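Local coordinates for KLLA0C04147p (Kluyveromyces lactis, PDB 5H2D), which binds ergosterol in the pocket of its oxysterol-binding (ORD) domain, the part of Osh1 crystallised here, and probably transfers sterols between membranes, at residues 201-206 with 226-231; 347-352 with 426-431; 278-283 with 312-317. All coordinates share one frame; numbering follows the deposited sequence.

Contacts 1 and 3 both join neighbouring antiparallel strands of the β-barrel typical of oxysterol-binding proteins, with centres 21 Å apart and nearest atoms about 12 Å apart. Both also pack against helix 95-108, contact 1 through Y201 and I228 on L99, contact 3 through A279 and F315 on L100. Contact 1 alone reaches the ligand, where K205 binds the hydroxyl of ergosterol. Contact 2 lies across the centre of the chain from the other two, 34 Å from contact 1 and 47 Å from contact 3 between centres; it joins the loop between helices 332-337 and 357-363 to the C-terminal tail after helix 419-424 and meets strand 128-133 through P349 and T351.

Contact 1. Residues 201-206 with 226-231; sequences YTYKKP and VKIVNH. With ERG (ergosterol), chain B.
T202 and V229 form the hydrogen-bonded pair of two antiparallel strands in the β-barrel of the oxysterol-binding domain, T202 N reaching V229 O at 3.1 Å and V229 N returning the bond to T202 O. Next to it, Y201 and N230 make the non-hydrogen-bonded pair, and their side chains meet on the face that packs against helix 95-108. From its CB, which touches I228 CG2, the Y201 side chain runs along N230: ring atoms CD2 and CE2 lie near N230 CB, CZ comes within 3.4 Å of N230 ND2, and the carboxamide carbon sits over one face of the ring, the two planes 61° apart. At the tip, a water donates to Y201 OH and accepts from N230 ND2 at 2.8 Å, while E199 hydrogen-bonds to both side chains and N230 OD1 takes the backbone N of N232. On this helix-facing side too, Y203 CB packs 3.6 Å from I228 CG1.

The face of T202 and V229 carries a side-chain bond. T202 OG1 lies between its backbone N and carbonyl carbon (chi1 59°), which brings it to the edge of the H231 imidazole, 2.6 Å from NE2; either group could be the donor. Around K204 a second water bridges the backbones, accepting from K204 N and K227 N, and V226 CG2 closes against P206 CD. K205 turns off to the sterol pocket with its chain extended beyond CG. Its ammonium, salt-bridged to D79 and in cation-pi contact with W186, donates from NZ to the hydroxyl oxygen O1 of ergosterol at 2.8 Å.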
loop_
_atom_site.group_PDB
_atom_site.type_symbol
_atom_site.label_atom_id
_atom_site.label_comp_id
_atom_site.label_asym_id
_atom_site.label_seq_id
_atom_site.Cartn_x
_atom_site.Cartn_y
_atom_site.Cartn_z
ATOM N N TYR A 201 14.479 -1.869 7.976
ATOM C CA TYR A 201 14.601 -0.859 6.934
ATOM C C TYR A 201 13.494 0.174 7.117
ATOM O O TYR A 201 12.366 -0.183 7.465
ATOM C CB TYR A 201 14.480 -1.490 5.546
ATOM C CG TYR A 201 15.486 -2.579 5.227
ATOM C CD1 TYR A 201 15.285 -3.899 5.634
ATOM C CD2 TYR A 201 16.617 -2.291 4.479
ATOM C CE1 TYR A 201 16.204 -4.888 5.317
ATOM C CE2 TYR A 201 17.540 -3.266 4.169
ATOM C CZ TYR A 201 17.330 -4.561 4.585
ATOM O OH TYR A 201 18.259 -5.537 4.261
ATOM N N THR A 202 13.802 1.450 6.893
ATOM C CA THR A 202 12.758 2.475 6.881
ATOM C C THR A 202 12.904 3.380 5.663
ATOM O O THR A 202 14.006 3.565 5.131
ATOM C CB THR A 202 12.762 3.343 8.157
ATOM O OG1 THR A 202 14.032 3.993 8.296
ATOM C CG2 THR A 202 12.488 2.506 9.400
ATOM N N TYR A 203 11.776 3.948 5.227
ATOM C CA TYR A 203 11.737 4.841 4.069
ATOM C C TYR A 203 10.383 5.532 4.023
ATOM O O TYR A 203 9.445 5.153 4.731
ATOM C CB TYR A 203 11.986 4.083 2.766
ATOM C CG TYR A 203 10.841 3.196 2.363
ATOM C CD1 TYR A 203 10.635 1.966 2.973
ATOM C CD2 TYR A 203 9.959 3.603 1.368
ATOM C CE1 TYR A 203 9.560 1.153 2.589
ATOM C CE2 TYR A 203 8.908 2.818 0.985
ATOM C CZ TYR A 203 8.707 1.607 1.591
ATOM O OH TYR A 203 7.639 0.850 1.163
ATOM N N LYS A 204 10.292 6.567 3.177
ATOM C CA LYS A 204 9.029 7.202 2.826
ATOM C C LYS A 204 8.746 7.020 1.341
ATOM O O LYS A 204 9.661 6.978 0.513
ATOM C CB LYS A 204 9.027 8.697 3.167
ATOM C CG LYS A 204 9.150 8.952 4.648
ATOM C CD LYS A 204 8.977 10.408 4.983
ATOM C CE LYS A 204 8.829 10.582 6.481
ATOM N NZ LYS A 204 8.417 11.975 6.836
ATOM N N LYS A 205 7.466 6.933 1.008
ATOM C CA LYS A 205 7.031 6.657 -0.347
ATOM C C LYS A 205 7.162 7.889 -1.236
ATOM O O LYS A 205 7.150 9.025 -0.755
ATOM C CB LYS A 205 5.581 6.174 -0.328
ATOM C CG LYS A 205 5.408 4.809 0.342
ATOM C CD LYS A 205 3.928 4.462 0.492
ATOM C CE LYS A 205 3.750 3.048 1.030
ATOM N NZ LYS A 205 2.306 2.729 1.252
ATOM N N PRO A 206 7.281 7.689 -2.544
ATOM C CA PRO A 206 7.393 8.830 -3.464
ATOM C C PRO A 206 6.076 9.588 -3.568
ATOM O O PRO A 206 5.012 9.126 -3.155
ATOM C CB PRO A 206 7.764 8.163 -4.791
ATOM C CG PRO A 206 7.100 6.802 -4.699
ATOM C CD PRO A 206 7.299 6.400 -3.258
ATOM N N VAL A 226 13.587 8.702 -3.004
ATOM C CA VAL A 226 13.314 7.840 -1.865
ATOM C C VAL A 226 14.647 7.359 -1.316
ATOM O O VAL A 226 15.545 7.002 -2.084
ATOM C CB VAL A 226 12.436 6.636 -2.269
ATOM C CG1 VAL A 226 12.341 5.638 -1.114
ATOM C CG2 VAL A 226 11.059 7.115 -2.718
ATOM N N LYS A 227 14.783 7.350 0.008
ATOM C CA LYS A 227 15.975 6.818 0.652
ATOM C C LYS A 227 15.572 5.726 1.629
ATOM O O LYS A 227 14.723 5.947 2.496
ATOM C CB LYS A 227 16.763 7.916 1.376
ATOM C CG LYS A 227 17.998 7.398 2.087
ATOM C CD LYS A 227 18.876 8.528 2.606
ATOM C CE LYS A 227 20.062 7.969 3.384
ATOM N NZ LYS A 227 21.000 9.055 3.824
ATOM N N ILE A 228 16.167 4.547 1.470
ATOM C CA ILE A 228 15.938 3.419 2.361
ATOM C C ILE A 228 17.210 3.198 3.161
ATOM O O ILE A 228 18.305 3.126 2.587
ATOM C CB ILE A 228 15.566 2.150 1.578
ATOM C CG1 ILE A 228 14.395 2.431 0.634
ATOM C CG2 ILE A 228 15.282 1.003 2.532
ATOM C CD1 ILE A 228 14.148 1.285 -0.294
ATOM N N VAL A 229 17.072 3.078 4.476
ATOM C CA VAL A 229 18.225 2.844 5.338
ATOM C C VAL A 229 18.018 1.554 6.116
ATOM O O VAL A 229 16.923 1.284 6.626
ATOM C CB VAL A 229 18.483 4.038 6.282
ATOM C CG1 VAL A 229 18.824 5.272 5.466
ATOM C CG2 VAL A 229 17.288 4.320 7.151
ATOM N N ASN A 230 19.072 0.743 6.185
ATOM C CA ASN A 230 19.087 -0.431 7.046
ATOM C C ASN A 230 19.680 0.002 8.377
ATOM O O ASN A 230 20.879 0.289 8.461
ATOM C CB ASN A 230 19.894 -1.563 6.422
ATOM C CG ASN A 230 19.919 -2.808 7.289
ATOM O OD1 ASN A 230 19.943 -2.724 8.521
ATOM N ND2 ASN A 230 19.899 -3.969 6.655
ATOM N N HIS A 231 18.844 0.068 9.413
ATOM C CA HIS A 231 19.303 0.616 10.683
ATOM C C HIS A 231 20.291 -0.295 11.387
ATOM O O HIS A 231 20.951 0.147 12.335
ATOM C CB HIS A 231 18.115 0.895 11.596
ATOM C CG HIS A 231 17.246 2.009 11.111
ATOM N ND1 HIS A 231 17.386 3.311 11.544
ATOM C CD2 HIS A 231 16.233 2.018 10.211
ATOM C CE1 HIS A 231 16.488 4.072 10.941
ATOM N NE2 HIS A 231 15.777 3.310 10.128
HETATM C C1 ERG B . 0.067 5.365 -4.116
HETATM C C2 ERG B . 0.668 4.137 -3.436
HETATM C C3 ERG B . 0.541 4.339 -1.949
HETATM C C4 ERG B . -0.929 4.493 -1.557
HETATM C C5 ERG B . -1.599 5.504 -2.325
HETATM C C6 ERG B . -2.623 6.228 -1.731
HETATM C C7 ERG B . -3.379 7.188 -2.424
HETATM C C8 ERG B . -3.133 7.450 -3.775
HETATM C C9 ERG B . -1.957 6.895 -4.360
HETATM C C10 ERG B . -1.401 5.592 -3.727
HETATM C C11 ERG B . -1.994 6.817 -5.946
HETATM C C12 ERG B . -2.672 8.029 -6.593
HETATM C C13 ERG B . -4.068 8.194 -5.957
HETATM C C14 ERG B . -3.799 8.531 -4.473
HETATM C C15 ERG B . -5.176 8.938 -3.992
HETATM C C16 ERG B . -5.786 9.713 -5.195
HETATM C C17 ERG B . -4.783 9.488 -6.360
HETATM C C18 ERG B . -4.974 6.959 -6.166
HETATM C C19 ERG B . -2.266 4.421 -4.272
HETATM C C20 ERG B . -5.550 9.518 -7.702
HETATM C C21 ERG B . -4.688 9.227 -8.925
HETATM C C22 ERG B . -6.122 10.925 -7.823
HETATM C C23 ERG B . -7.601 11.148 -7.779
HETATM C C24 ERG B . -8.150 12.571 -7.868
HETATM C C25 ERG B . -9.382 12.560 -8.783
HETATM C C26 ERG B . -8.944 12.102 -10.178
HETATM C C27 ERG B . -10.018 13.952 -8.929
HETATM C C28 ERG B . -8.510 12.989 -6.455
HETATM O O1 ERG B . 1.146 3.209 -1.225
HETATM O O HOH W 1 20.949 -3.824 4.020
HETATM O O HOH W 2 12.332 8.122 1.526
#

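Contact 2. Residues 347-352 with 426-431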
loop_
_atom_site.group_PDB
_atom_site.type_symbol
_atom_site.label_atom_id
_atom_site.label_comp_id
_atom_site.label_asym_id
_atom_site.label_seq_id
_atom_site.Cartn_x
_atom_site.Cartn_y
_atom_site.Cartn_z
ATOM N N TRP A 347 -16.188 -14.122 9.962
ATOM C CA TRP A 347 -15.052 -13.774 10.804
ATOM C C TRP A 347 -14.871 -12.272 10.986
ATOM O O TRP A 347 -14.208 -11.854 11.938
ATOM C CB TRP A 347 -13.759 -14.341 10.205
ATOM C CG TRP A 347 -13.736 -15.838 10.154
ATOM C CD1 TRP A 347 -14.121 -16.636 9.108
ATOM C CD2 TRP A 347 -13.329 -16.719 11.206
ATOM N NE1 TRP A 347 -13.973 -17.964 9.452
ATOM C CE2 TRP A 347 -13.487 -18.040 10.730
ATOM C CE3 TRP A 347 -12.848 -16.519 12.504
ATOM C CZ2 TRP A 347 -13.178 -19.158 11.511
ATOM C CZ3 TRP A 347 -12.536 -17.630 13.277
ATOM C CH2 TRP A 347 -12.702 -18.932 12.773
ATOM N N LEU A 348 -15.433 -11.468 10.101
ATOM C CA LEU A 348 -15.057 -10.064 10.057
ATOM C C LEU A 348 -15.667 -9.257 11.199
ATOM O O LEU A 348 -16.794 -9.521 11.636
ATOM C CB LEU A 348 -15.503 -9.445 8.737
ATOM C CG LEU A 348 -14.892 -10.044 7.474
ATOM C CD1 LEU A 348 -15.563 -9.435 6.252
ATOM C CD2 LEU A 348 -13.375 -9.821 7.428
ATOM N N PRO A 349 -14.967 -8.224 11.649
ATOM C CA PRO A 349 -15.591 -7.215 12.505
ATOM C C PRO A 349 -16.586 -6.411 11.699
ATOM O O PRO A 349 -16.473 -6.355 10.466
ATOM C CB PRO A 349 -14.401 -6.345 12.938
ATOM C CG PRO A 349 -13.445 -6.439 11.769
ATOM C CD PRO A 349 -13.623 -7.825 11.189
ATOM N N PRO A 350 -17.553 -5.754 12.348
ATOM C CA PRO A 350 -18.514 -4.932 11.595
ATOM C C PRO A 350 -17.877 -3.764 10.873
ATOM O O PRO A 350 -18.549 -3.137 10.050
ATOM C CB PRO A 350 -19.493 -4.438 12.672
ATOM C CG PRO A 350 -19.219 -5.260 13.876
ATOM C CD PRO A 350 -17.841 -5.797 13.790
ATOM N N THR A 351 -16.615 -3.462 11.158
ATOM C CA THR A 351 -15.923 -2.330 10.574
ATOM C C THR A 351 -15.179 -2.665 9.286
ATOM O O THR A 351 -14.610 -1.751 8.685
ATOM C CB THR A 351 -14.916 -1.765 11.578
ATOM O OG1 THR A 351 -14.043 -2.823 11.992
ATOM C CG2 THR A 351 -15.630 -1.144 12.795
ATOM N N ASP A 352 -15.141 -3.925 8.853
ATOM C CA ASP A 352 -14.315 -4.261 7.697
ATOM C C ASP A 352 -14.860 -3.626 6.423
ATOM O O ASP A 352 -16.071 -3.617 6.178
ATOM C CB ASP A 352 -14.204 -5.776 7.503
ATOM C CG ASP A 352 -13.153 -6.141 6.458
ATOM O OD1 ASP A 352 -11.952 -6.187 6.820
ATOM O OD2 ASP A 352 -13.519 -6.352 5.279
ATOM N N HIS A 426 -13.945 -15.203 17.983
ATOM C CA HIS A 426 -15.301 -14.763 17.662
ATOM C C HIS A 426 -15.778 -13.663 18.601
ATOM O O HIS A 426 -16.939 -13.640 19.025
ATOM C CB HIS A 426 -16.266 -15.953 17.671
ATOM C CG HIS A 426 -15.805 -17.081 16.807
ATOM N ND1 HIS A 426 -15.310 -18.261 17.320
ATOM C CD2 HIS A 426 -15.708 -17.184 15.461
ATOM C CE1 HIS A 426 -14.954 -19.053 16.325
ATOM N NE2 HIS A 426 -15.186 -18.423 15.186
ATOM N N LYS A 427 -14.878 -12.724 18.916
ATOM C CA LYS A 427 -15.157 -11.669 19.881
ATOM C C LYS A 427 -15.312 -10.295 19.233
ATOM O O LYS A 427 -15.219 -9.281 19.925
ATOM C CB LYS A 427 -14.056 -11.621 20.941
ATOM C CG LYS A 427 -14.010 -12.848 21.844
ATOM C CD LYS A 427 -15.277 -12.937 22.670
ATOM C CE LYS A 427 -15.180 -14.002 23.754
ATOM N NZ LYS A 427 -16.396 -13.999 24.624
ATOM N N LEU A 428 -15.569 -10.235 17.928
ATOM C CA LEU A 428 -15.578 -8.953 17.226
ATOM C C LEU A 428 -16.972 -8.385 16.975
ATOM O O LEU A 428 -17.082 -7.246 16.503
ATOM C CB LEU A 428 -14.843 -9.087 15.887
ATOM C CG LEU A 428 -13.370 -9.480 15.940
ATOM C CD1 LEU A 428 -12.800 -9.545 14.531
ATOM C CD2 LEU A 428 -12.606 -8.467 16.795
ATOM N N ALA A 429 -18.039 -9.117 17.308
ATOM C CA ALA A 429 -19.364 -8.750 16.813
ATOM C C ALA A 429 -19.785 -7.348 17.235
ATOM O O ALA A 429 -20.589 -6.712 16.542
ATOM C CB ALA A 429 -20.399 -9.772 17.277
ATOM N N ASP A 430 -19.275 -6.842 18.355
ATOM C CA ASP A 430 -19.630 -5.500 18.799
ATOM C C ASP A 430 -18.438 -4.546 18.782
ATOM O O ASP A 430 -18.420 -3.549 19.507
ATOM C CB ASP A 430 -20.269 -5.544 20.187
ATOM C CG ASP A 430 -21.788 -5.423 20.134
ATOM O OD1 ASP A 430 -22.302 -4.744 19.219
ATOM O OD2 ASP A 430 -22.469 -6.004 21.007
ATOM N N GLU A 431 -17.437 -4.833 17.946
ATOM C CA GLU A 431 -16.257 -3.973 17.817
ATOM C C GLU A 431 -16.493 -2.949 16.704
ATOM O O GLU A 431 -15.916 -3.011 15.618
ATOM C CB GLU A 431 -15.012 -4.806 17.549
ATOM C CG GLU A 431 -14.557 -5.667 18.728
ATOM C CD GLU A 431 -13.968 -4.855 19.868
ATOM O OE1 GLU A 431 -13.550 -5.462 20.878
ATOM O OE2 GLU A 431 -13.909 -3.612 19.760
HETATM O O HOH W 3 -13.038 -3.161 14.618
#
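L428 CD1 rests against P349 CD at 3.8 Å, next to W347 O at 3.7 Å. The leucine and the pyrrolidine ring of P349 lie side by side and point the same way, L428 CB coming close to P349 CA. Y419 and R423 of helix 419-424 and W399 pack around this pair, which forms the close-packed, buried part of the contact. Each segment folds into a type I beta turn, P349 to D352 and L428 to E431, the second closed by E431 N bonding to L428 O at 2.8 Å. Beside L428 the turns meet with P350 CD 3.2 Å from L428 O, carbon against carbonyl oxygen. A buried polar end follows, where T351 CG2 approaches E431 O and a water joins T351 OG1 at 2.8 Å to that same carbonyl; T351 OG1 is also hydrogen-bonded to T128, while the carboxylate of E431 leads away to a salt bridge with R398.

The solvent side is formed by the exposed A429, whose O lies near P350 CG, and by H426, the positive-phi residue of the Schellman motif that ends helix 419-424. Its exposed imidazole meets the six-membered ring of the partly exposed W347 obliquely, centroids 4.8 Å apart and planes at 31°.

Contact 3. Residues 278-283 with 312-317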
loop_
_atom_site.group_PDB
_atom_site.type_symbol
_atom_site.label_atom_id
_atom_site.label_comp_id
_atom_site.label_asym_id
_atom_site.label_seq_id
_atom_site.Cartn_x
_atom_site.Cartn_y
_atom_site.Cartn_z
ATOM N N SER A 278 15.482 -4.049 -13.771
ATOM C CA SER A 278 16.648 -4.919 -13.841
ATOM C C SER A 278 17.753 -4.321 -12.982
ATOM O O SER A 278 17.694 -3.159 -12.578
ATOM C CB SER A 278 17.126 -5.080 -15.291
ATOM O OG SER A 278 16.137 -5.724 -16.079
ATOM N N ALA A 279 18.785 -5.118 -12.707
ATOM C CA ALA A 279 19.838 -4.660 -11.814
ATOM C C ALA A 279 21.159 -5.276 -12.248
ATOM O O ALA A 279 21.198 -6.206 -13.055
ATOM C CB ALA A 279 19.543 -5.021 -10.353
ATOM N N LYS A 280 22.240 -4.756 -11.681
ATOM C CA LYS A 280 23.557 -5.329 -11.915
ATOM C C LYS A 280 24.456 -5.040 -10.725
ATOM O O LYS A 280 24.278 -4.048 -10.010
ATOM C CB LYS A 280 24.186 -4.777 -13.200
ATOM C CG LYS A 280 24.686 -3.361 -13.079
ATOM C CD LYS A 280 24.520 -2.619 -14.400
ATOM C CE LYS A 280 24.920 -3.493 -15.566
ATOM N NZ LYS A 280 26.311 -4.011 -15.394
ATOM N N LYS A 281 25.415 -5.935 -10.508
ATOM C CA LYS A 281 26.441 -5.699 -9.510
ATOM C C LYS A 281 27.402 -4.633 -10.009
ATOM O O LYS A 281 27.821 -4.647 -11.170
ATOM C CB LYS A 281 27.207 -6.990 -9.212
ATOM C CG LYS A 281 28.194 -6.878 -8.047
ATOM C CD LYS A 281 27.479 -7.086 -6.708
ATOM C CE LYS A 281 28.391 -6.830 -5.501
ATOM N NZ LYS A 281 29.000 -5.474 -5.505
ATOM N N VAL A 282 27.728 -3.701 -9.131
ATOM C CA VAL A 282 28.757 -2.701 -9.390
ATOM C C VAL A 282 30.072 -3.241 -8.851
ATOM O O VAL A 282 30.148 -3.670 -7.693
ATOM C CB VAL A 282 28.393 -1.358 -8.740
ATOM C CG1 VAL A 282 29.533 -0.366 -8.892
ATOM C CG2 VAL A 282 27.116 -0.798 -9.368
ATOM N N LEU A 283 31.104 -3.238 -9.697
ATOM C CA LEU A 283 32.343 -3.949 -9.396
ATOM C C LEU A 283 33.393 -3.068 -8.736
ATOM O O LEU A 283 34.209 -3.572 -7.954
ATOM C CB LEU A 283 32.913 -4.553 -10.680
ATOM C CG LEU A 283 31.864 -5.313 -11.490
ATOM C CD1 LEU A 283 32.403 -5.701 -12.858
ATOM C CD2 LEU A 283 31.398 -6.542 -10.717
ATOM N N GLY A 312 28.587 -8.583 -12.596
ATOM C CA GLY A 312 28.350 -7.332 -13.284
ATOM C C GLY A 312 27.434 -7.419 -14.484
ATOM O O GLY A 312 27.128 -6.380 -15.083
ATOM N N THR A 313 26.989 -8.613 -14.863
ATOM C CA THR A 313 25.984 -8.709 -15.909
ATOM C C THR A 313 24.610 -8.364 -15.334
ATOM O O THR A 313 24.382 -8.434 -14.126
ATOM C CB THR A 313 25.958 -10.106 -16.531
ATOM O OG1 THR A 313 25.636 -11.077 -15.530
ATOM C CG2 THR A 313 27.315 -10.447 -17.151
ATOM N N ARG A 314 23.698 -7.973 -16.218
ATOM C CA ARG A 314 22.374 -7.546 -15.781
ATOM C C ARG A 314 21.468 -8.743 -15.527
ATOM O O ARG A 314 21.563 -9.777 -16.192
ATOM C CB ARG A 314 21.731 -6.627 -16.821
ATOM C CG ARG A 314 22.424 -5.285 -16.973
ATOM C CD ARG A 314 21.510 -4.252 -17.626
ATOM N NE ARG A 314 21.045 -4.670 -18.947
ATOM C CZ ARG A 314 19.847 -5.194 -19.190
ATOM N NH1 ARG A 314 19.513 -5.542 -20.427
ATOM N NH2 ARG A 314 18.980 -5.366 -18.202
ATOM N N PHE A 315 20.567 -8.590 -14.555
ATOM C CA PHE A 315 19.575 -9.619 -14.282
ATOM C C PHE A 315 18.234 -8.962 -13.994
ATOM O O PHE A 315 18.183 -7.878 -13.405
ATOM C CB PHE A 315 19.990 -10.518 -13.109
ATOM C CG PHE A 315 20.343 -9.769 -11.853
ATOM C CD1 PHE A 315 21.607 -9.216 -11.690
ATOM C CD2 PHE A 315 19.424 -9.642 -10.824
ATOM C CE1 PHE A 315 21.949 -8.537 -10.534
ATOM C CE2 PHE A 315 19.757 -8.965 -9.661
ATOM C CZ PHE A 315 21.018 -8.406 -9.515
ATOM N N ASN A 316 17.163 -9.618 -14.433
ATOM C CA ASN A 316 15.814 -9.138 -14.156
ATOM C C ASN A 316 15.461 -9.373 -12.695
ATOM O O ASN A 316 15.823 -10.396 -12.106
ATOM C CB ASN A 316 14.808 -9.845 -15.062
ATOM C CG ASN A 316 15.015 -9.515 -16.525
ATOM O OD1 ASN A 316 15.422 -8.406 -16.865
ATOM N ND2 ASN A 316 14.743 -10.482 -17.401
ATOM N N VAL A 317 14.752 -8.413 -12.101
ATOM C CA VAL A 317 14.320 -8.510 -10.717
ATOM C C VAL A 317 12.805 -8.456 -10.593
ATOM O O VAL A 317 12.217 -9.202 -9.801
ATOM C CB VAL A 317 14.972 -7.413 -9.843
ATOM C CG1 VAL A 317 16.488 -7.584 -9.809
ATOM C CG2 VAL A 317 14.608 -6.038 -10.353
HETATM O O HOH W 4 25.785 -8.406 -11.866
#
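The carbonyl oxygen of A279 accepts two hydrogens from the neighbouring strand: F315 N donates to it at 2.9 Å, and R314 CA adds a CA-H...O contact at 3.3 Å. The return bond, A279 N to F315 O, completes the hydrogen-bonded antiparallel pair joining strand 276-281 to strand 314-319 of the barrel. F315 folds back over its partner because CG sits between its backbone N and carbonyl carbon (chi1 53°). One ring face then covers A279 O, near CD1 and CE1, while A279 CB makes an off-centre CH-pi contact, 4.2 Å from the centroid of the F315 ring. V317 CG1 adds to this apolar patch, which faces L100, Y101 and I104 of helix 95-108. With an alanine at F315, the CH-pi cover on A279 CB would be lost and a gap would probably open against L100 and Y101.

The face bearing S278, K280, R314 and N316 is mixed. S278 OG donates to N316 OD1 at 2.9 Å, in the carbonyl plane, and N316 ND2 is taken by S305. Alongside, S278 CB meets the edge of the R314 guanidinium, and R314 CG packs 3.4 Å from K280 CE, both side chains also touching M291. The bent K280 chain points its NZ at G312 O, a bond whose very short modelled length is doubtful. Where strand 276-281 ends, a water bridges the backbones, accepting from K281 N and donating to T313 O at 2.7 Å. K280 and R314 put two like charges on their face, but with NZ and NE 6.4 Å apart and not in contact their mutual repulsion is probably modest, while the face bearing F315 is fit for apolar packing on the helix.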